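MYB proto-oncogene protein (Mus musculus, PDB 1GVD) probably binds DNA through Myb repeats and regulates transcription. Local coordinates at residues 18-29 / 38-46. The protein carries 1 engineered substitution. Residues are numbered along the deposited sequence; the frame is centred on the assembly and turned at random. Where two conformers were deposited one is given.
Sequences VQKYGPKRWSVI and GKQCRERWH. With SO4 (sulfate ion), chain D.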
loop_
_atom_site.group_PDB
_atom_site.type_symbol
_atom_site.label_atom_id
_atom_site.label_comp_id
_atom_site.label_asym_id
_atom_site.label_seq_id
_atom_site.Cartn_x
_atom_site.Cartn_y
_atom_site.Cartn_z
ATOM N N VAL A 18 1.971 -3.544 5.828
ATOM C CA VAL A 18 2.705 -2.559 6.610
ATOM C C VAL A 18 2.983 -3.138 7.999
ATOM O O VAL A 18 4.024 -2.869 8.599
ATOM C CB VAL A 18 1.922 -1.229 6.708
ATOM C CG1 VAL A 18 2.601 -0.284 7.697
ATOM C CG2 VAL A 18 1.864 -0.579 5.331
ATOM N N GLN A 19 2.062 -3.947 8.508
ATOM C CA GLN A 19 2.266 -4.575 9.810
ATOM C C GLN A 19 3.472 -5.512 9.723
ATOM O O GLN A 19 4.295 -5.575 10.641
ATOM C CB GLN A 19 1.016 -5.361 10.220
ATOM C CG GLN A 19 -0.192 -4.486 10.516
ATOM C CD GLN A 19 -1.428 -5.287 10.883
ATOM O OE1 GLN A 19 -2.479 -4.722 11.180
ATOM N NE2 GLN A 19 -1.309 -6.610 10.861
ATOM N N LYS A 20 3.590 -6.225 8.611
ATOM C CA LYS A 20 4.694 -7.153 8.427
ATOM C C LYS A 20 6.042 -6.496 8.165
ATOM O O LYS A 20 7.038 -6.822 8.812
ATOM C CB LYS A 20 4.397 -8.111 7.269
ATOM C CG LYS A 20 5.562 -9.029 6.919
ATOM C CD LYS A 20 5.175 -10.058 5.874
ATOM C CE LYS A 20 6.346 -10.968 5.546
ATOM N NZ LYS A 20 5.958 -12.043 4.589
ATOM N N TYR A 21 6.064 -5.562 7.221
ATOM C CA TYR A 21 7.295 -4.904 6.793
ATOM C C TYR A 21 7.630 -3.535 7.368
ATOM O O TYR A 21 8.778 -3.101 7.289
ATOM C CB TYR A 21 7.288 -4.784 5.268
ATOM C CG TYR A 21 7.328 -6.102 4.534
ATOM C CD1 TYR A 21 8.493 -6.869 4.504
ATOM C CD2 TYR A 21 6.211 -6.575 3.848
ATOM C CE1 TYR A 21 8.544 -8.073 3.804
ATOM C CE2 TYR A 21 6.252 -7.779 3.145
ATOM C CZ TYR A 21 7.423 -8.519 3.126
ATOM O OH TYR A 21 7.474 -9.696 2.413
ATOM N N GLY A 22 6.642 -2.853 7.928
ATOM C CA GLY A 22 6.913 -1.520 8.437
ATOM C C GLY A 22 6.691 -0.505 7.323
ATOM O O GLY A 22 6.599 -0.884 6.155
ATOM N N PRO A 23 6.621 0.795 7.645
ATOM C CA PRO A 23 6.398 1.872 6.675
ATOM C C PRO A 23 7.609 2.449 5.940
ATOM O O PRO A 23 7.646 3.646 5.657
ATOM C CB PRO A 23 5.699 2.928 7.516
ATOM C CG PRO A 23 6.448 2.822 8.803
ATOM C CD PRO A 23 6.545 1.317 9.023
ATOM N N LYS A 24 8.592 1.614 5.619
ATOM C CA LYS A 24 9.771 2.100 4.907
ATOM C C LYS A 24 10.188 1.203 3.744
ATOM O O LYS A 24 11.011 1.591 2.919
ATOM C CB LYS A 24 10.950 2.258 5.873
ATOM C CG LYS A 24 10.751 3.332 6.933
ATOM C CD LYS A 24 12.000 3.528 7.786
ATOM C CE LYS A 24 13.147 4.146 6.993
ATOM N NZ LYS A 24 13.660 3.266 5.906
ATOM N N ARG A 25 9.606 0.011 3.674
ATOM C CA ARG A 25 9.936 -0.957 2.627
ATOM C C ARG A 25 8.862 -0.991 1.538
ATOM O O ARG A 25 8.317 -2.043 1.214
ATOM C CB ARG A 25 10.073 -2.334 3.271
ATOM C CG ARG A 25 11.199 -2.417 4.290
ATOM C CD ARG A 25 11.369 -3.821 4.859
ATOM N NE ARG A 25 12.578 -3.882 5.677
ATOM C CZ ARG A 25 12.650 -3.506 6.950
ATOM N NH1 ARG A 25 11.575 -3.053 7.579
ATOM N NH2 ARG A 25 13.815 -3.545 7.585
ATOM N N TRP A 26 8.548 0.184 1.000
ATOM C CA TRP A 26 7.494 0.308 0.004
ATOM C C TRP A 26 7.653 -0.542 -1.245
ATOM O O TRP A 26 6.663 -1.036 -1.778
ATOM C CB TRP A 26 7.318 1.780 -0.374
ATOM C CG TRP A 26 7.007 2.628 0.817
ATOM C CD1 TRP A 26 7.772 3.635 1.331
ATOM C CD2 TRP A 26 5.867 2.513 1.678
ATOM N NE1 TRP A 26 7.182 4.152 2.457
ATOM C CE2 TRP A 26 6.010 3.483 2.696
ATOM C CE3 TRP A 26 4.736 1.682 1.691
ATOM C CZ2 TRP A 26 5.066 3.647 3.720
ATOM C CZ3 TRP A 26 3.794 1.847 2.711
ATOM C CH2 TRP A 26 3.968 2.821 3.709
ATOM N N SER A 27 8.884 -0.718 -1.714
ATOM C CA SER A 27 9.117 -1.526 -2.907
ATOM C C SER A 27 8.750 -2.990 -2.663
ATOM O O SER A 27 8.152 -3.639 -3.522
ATOM C CB SER A 27 10.582 -1.424 -3.345
ATOM O OG SER A 27 10.906 -0.096 -3.715
ATOM N N VAL A 28 9.102 -3.501 -1.489
ATOM C CA VAL A 28 8.802 -4.885 -1.136
ATOM C C VAL A 28 7.293 -5.050 -0.953
ATOM O O VAL A 28 6.703 -6.035 -1.392
ATOM C CB VAL A 28 9.517 -5.293 0.169
ATOM C CG1 VAL A 28 9.265 -6.762 0.466
ATOM C CG2 VAL A 28 11.006 -5.022 0.048
ATOM N N ILE A 29 6.674 -4.074 -0.298
ATOM C CA ILE A 29 5.235 -4.101 -0.071
ATOM C C ILE A 29 4.476 -4.116 -1.400
ATOM O O ILE A 29 3.560 -4.916 -1.588
ATOM C CB ILE A 29 4.804 -2.882 0.779
ATOM C CG1 ILE A 29 5.247 -3.099 2.227
ATOM C CG2 ILE A 29 3.291 -2.660 0.687
ATOM C CD1 ILE A 29 5.001 -1.913 3.142
ATOM N N GLY A 38 5.606 1.197 -5.408
ATOM C CA GLY A 38 5.929 1.655 -4.069
ATOM C C GLY A 38 5.366 2.998 -3.639
ATOM O O GLY A 38 4.791 3.108 -2.556
ATOM N N LYS A 39 5.522 4.027 -4.467
ATOM C CA LYS A 39 5.030 5.345 -4.090
ATOM C C LYS A 39 3.520 5.401 -3.887
ATOM O O LYS A 39 3.036 6.166 -3.054
ATOM C CB LYS A 39 5.466 6.405 -5.111
ATOM C CG LYS A 39 4.906 6.234 -6.506
ATOM C CD LYS A 39 5.313 7.395 -7.410
ATOM C CE LYS A 39 6.823 7.474 -7.576
ATOM N NZ LYS A 39 7.233 8.610 -8.451
ATOM N N GLN A 40 2.772 4.592 -4.632
ATOM C CA GLN A 40 1.319 4.581 -4.475
ATOM C C GLN A 40 0.951 4.027 -3.103
ATOM O O GLN A 40 0.033 4.516 -2.446
ATOM C CB GLN A 40 0.660 3.726 -5.557
ATOM C CG GLN A 40 0.693 4.330 -6.950
ATOM C CD GLN A 40 0.045 3.422 -7.969
ATOM O OE1 GLN A 40 0.450 2.277 -8.132
ATOM N NE2 GLN A 40 -0.973 3.928 -8.658
ATOM N N CYS A 41 1.671 2.998 -2.678
ATOM C CA CYS A 41 1.425 2.383 -1.379
ATOM C C CYS A 41 1.769 3.366 -0.263
ATOM O O CYS A 41 1.041 3.490 0.723
ATOM C CB CYS A 41 2.264 1.114 -1.237
ATOM S SG CYS A 41 1.818 -0.184 -2.423
ATOM N N ARG A 42 2.887 4.068 -0.430
ATOM C CA ARG A 42 3.335 5.050 0.550
ATOM C C ARG A 42 2.284 6.144 0.738
ATOM O O ARG A 42 1.937 6.507 1.865
ATOM C CB ARG A 42 4.647 5.672 0.074
ATOM C CG ARG A 42 5.236 6.723 0.997
ATOM C CD ARG A 42 6.376 7.443 0.291
ATOM N NE ARG A 42 5.855 8.340 -0.739
ATOM C CZ ARG A 42 6.539 8.765 -1.795
ATOM N NH1 ARG A 42 7.793 8.376 -1.988
ATOM N NH2 ARG A 42 5.966 9.591 -2.660
ATOM N N GLU A 43 1.780 6.671 -0.373
ATOM C CA GLU A 43 0.782 7.726 -0.312
ATOM C C GLU A 43 -0.553 7.264 0.267
ATOM O O GLU A 43 -1.188 7.992 1.033
ATOM C CB GLU A 43 0.594 8.338 -1.701
ATOM C CG GLU A 43 1.841 9.058 -2.194
ATOM C CD GLU A 43 2.329 10.099 -1.204
ATOM O OE1 GLU A 43 3.457 9.958 -0.683
ATOM O OE2 GLU A 43 1.579 11.057 -0.937
ATOM N N ARG A 44 -0.975 6.050 -0.071
ATOM C CA ARG A 44 -2.234 5.533 0.451
ATOM C C ARG A 44 -2.136 5.399 1.970
ATOM O O ARG A 44 -3.080 5.718 2.695
ATOM C CB ARG A 44 -2.549 4.173 -0.181
ATOM C CG ARG A 44 -3.932 3.624 0.159
ATOM C CD ARG A 44 -5.034 4.512 -0.384
ATOM N NE ARG A 44 -6.360 3.972 -0.096
ATOM C CZ ARG A 44 -7.494 4.614 -0.352
ATOM N NH1 ARG A 44 -7.464 5.822 -0.903
ATOM N NH2 ARG A 44 -8.658 4.045 -0.068
ATOM N N TRP A 45 -0.984 4.944 2.450
ATOM C CA TRP A 45 -0.775 4.787 3.879
ATOM C C TRP A 45 -0.771 6.126 4.620
ATOM O O TRP A 45 -1.520 6.310 5.572
ATOM C CB TRP A 45 0.540 4.036 4.133
ATOM C CG TRP A 45 0.928 3.956 5.578
ATOM C CD1 TRP A 45 1.876 4.703 6.215
ATOM C CD2 TRP A 45 0.361 3.094 6.573
ATOM N NE1 TRP A 45 1.939 4.359 7.544
ATOM C CE2 TRP A 45 1.021 3.374 7.792
ATOM C CE3 TRP A 45 -0.640 2.113 6.555
ATOM C CZ2 TRP A 45 0.712 2.707 8.983
ATOM C CZ3 TRP A 45 -0.946 1.449 7.743
ATOM C CH2 TRP A 45 -0.270 1.753 8.938
ATOM N N HIS A 46 0.054 7.068 4.181
ATOM C CA HIS A 46 0.131 8.349 4.867
ATOM C C HIS A 46 -1.073 9.266 4.713
ATOM O O HIS A 46 -1.413 10.000 5.643
ATOM C CB HIS A 46 1.390 9.105 4.436
ATOM C CG HIS A 46 2.659 8.451 4.877
ATOM N ND1 HIS A 46 2.926 8.163 6.199
ATOM C CD2 HIS A 46 3.735 8.026 4.174
ATOM C CE1 HIS A 46 4.113 7.587 6.289
ATOM N NE2 HIS A 46 4.624 7.493 5.074
HETATM S S SO4 D . 7.102 11.907 -5.751
HETATM O O1 SO4 D . 7.194 13.328 -5.365
HETATM O O2 SO4 D . 8.257 11.550 -6.596
HETATM O O3 SO4 D . 7.109 11.069 -4.539
HETATM O O4 SO4 D . 5.852 11.680 -6.500
#
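From the start of helix 26-30, Trp26 lays its indole on helix 38-49, a knob set among Gly38, Cys41, Arg42 and His46, showing how one indole can join two helices with no hydrogen bond between segments 18-29 and 38-46. At its base, Trp26 CB lies 3.6 Å from Gly38 O, where the two backbones come together. Farther out, CG, CD1, CD2 and CE2 rest against Arg42 CB, and Trp26 NE1 meets Arg42 CG at 3.5 Å. The six-membered ring lies flat on the helix: Arg42 CA stands 3.6 Å from the centroid of that Trp26 ring and only 4° off its normal, a CH-pi contact, while Pro23 C lies over the opposite face of the indole, toward its rim. Trp26 CE3 touches Cys41 CB, CZ3 comes near Cys41 O, CZ2 approaches His46 NE2, and the far corner, CH2, reaches Trp45 CB at 3.7 Å.

This is the helix-turn-helix-like arrangement of a Myb repeat, whose spaced tryptophans, here Trp6, Trp26 and Trp45, build the hydrophobic core, with the last helix expected to read DNA. Trp45 meets Trp26 obliquely, the planes 47° apart. With CG anti to the backbone N (chi1 173°), its indole extends toward helix 8-21, where Val18 CG1 sits 3.7 Å from the centroid of the Trp45 six-membered ring, over the face. Ile29 CG2 packs on Cys41 SG, and both side chains also touch Leu14, the engineered residue.

The Arg42 chain bends at chi3 and turns its guanidinium nearly perpendicular to the Trp26 plane. Arg42 NE and NH2 both grip Glu43 OE1 in a salt bridge, at 2.9 Å for NE. Arg42 NH2 also donates to sulfate O3 at 2.6 Å, near the guanidinium plane; the ion probably comes from the crystallisation liquor.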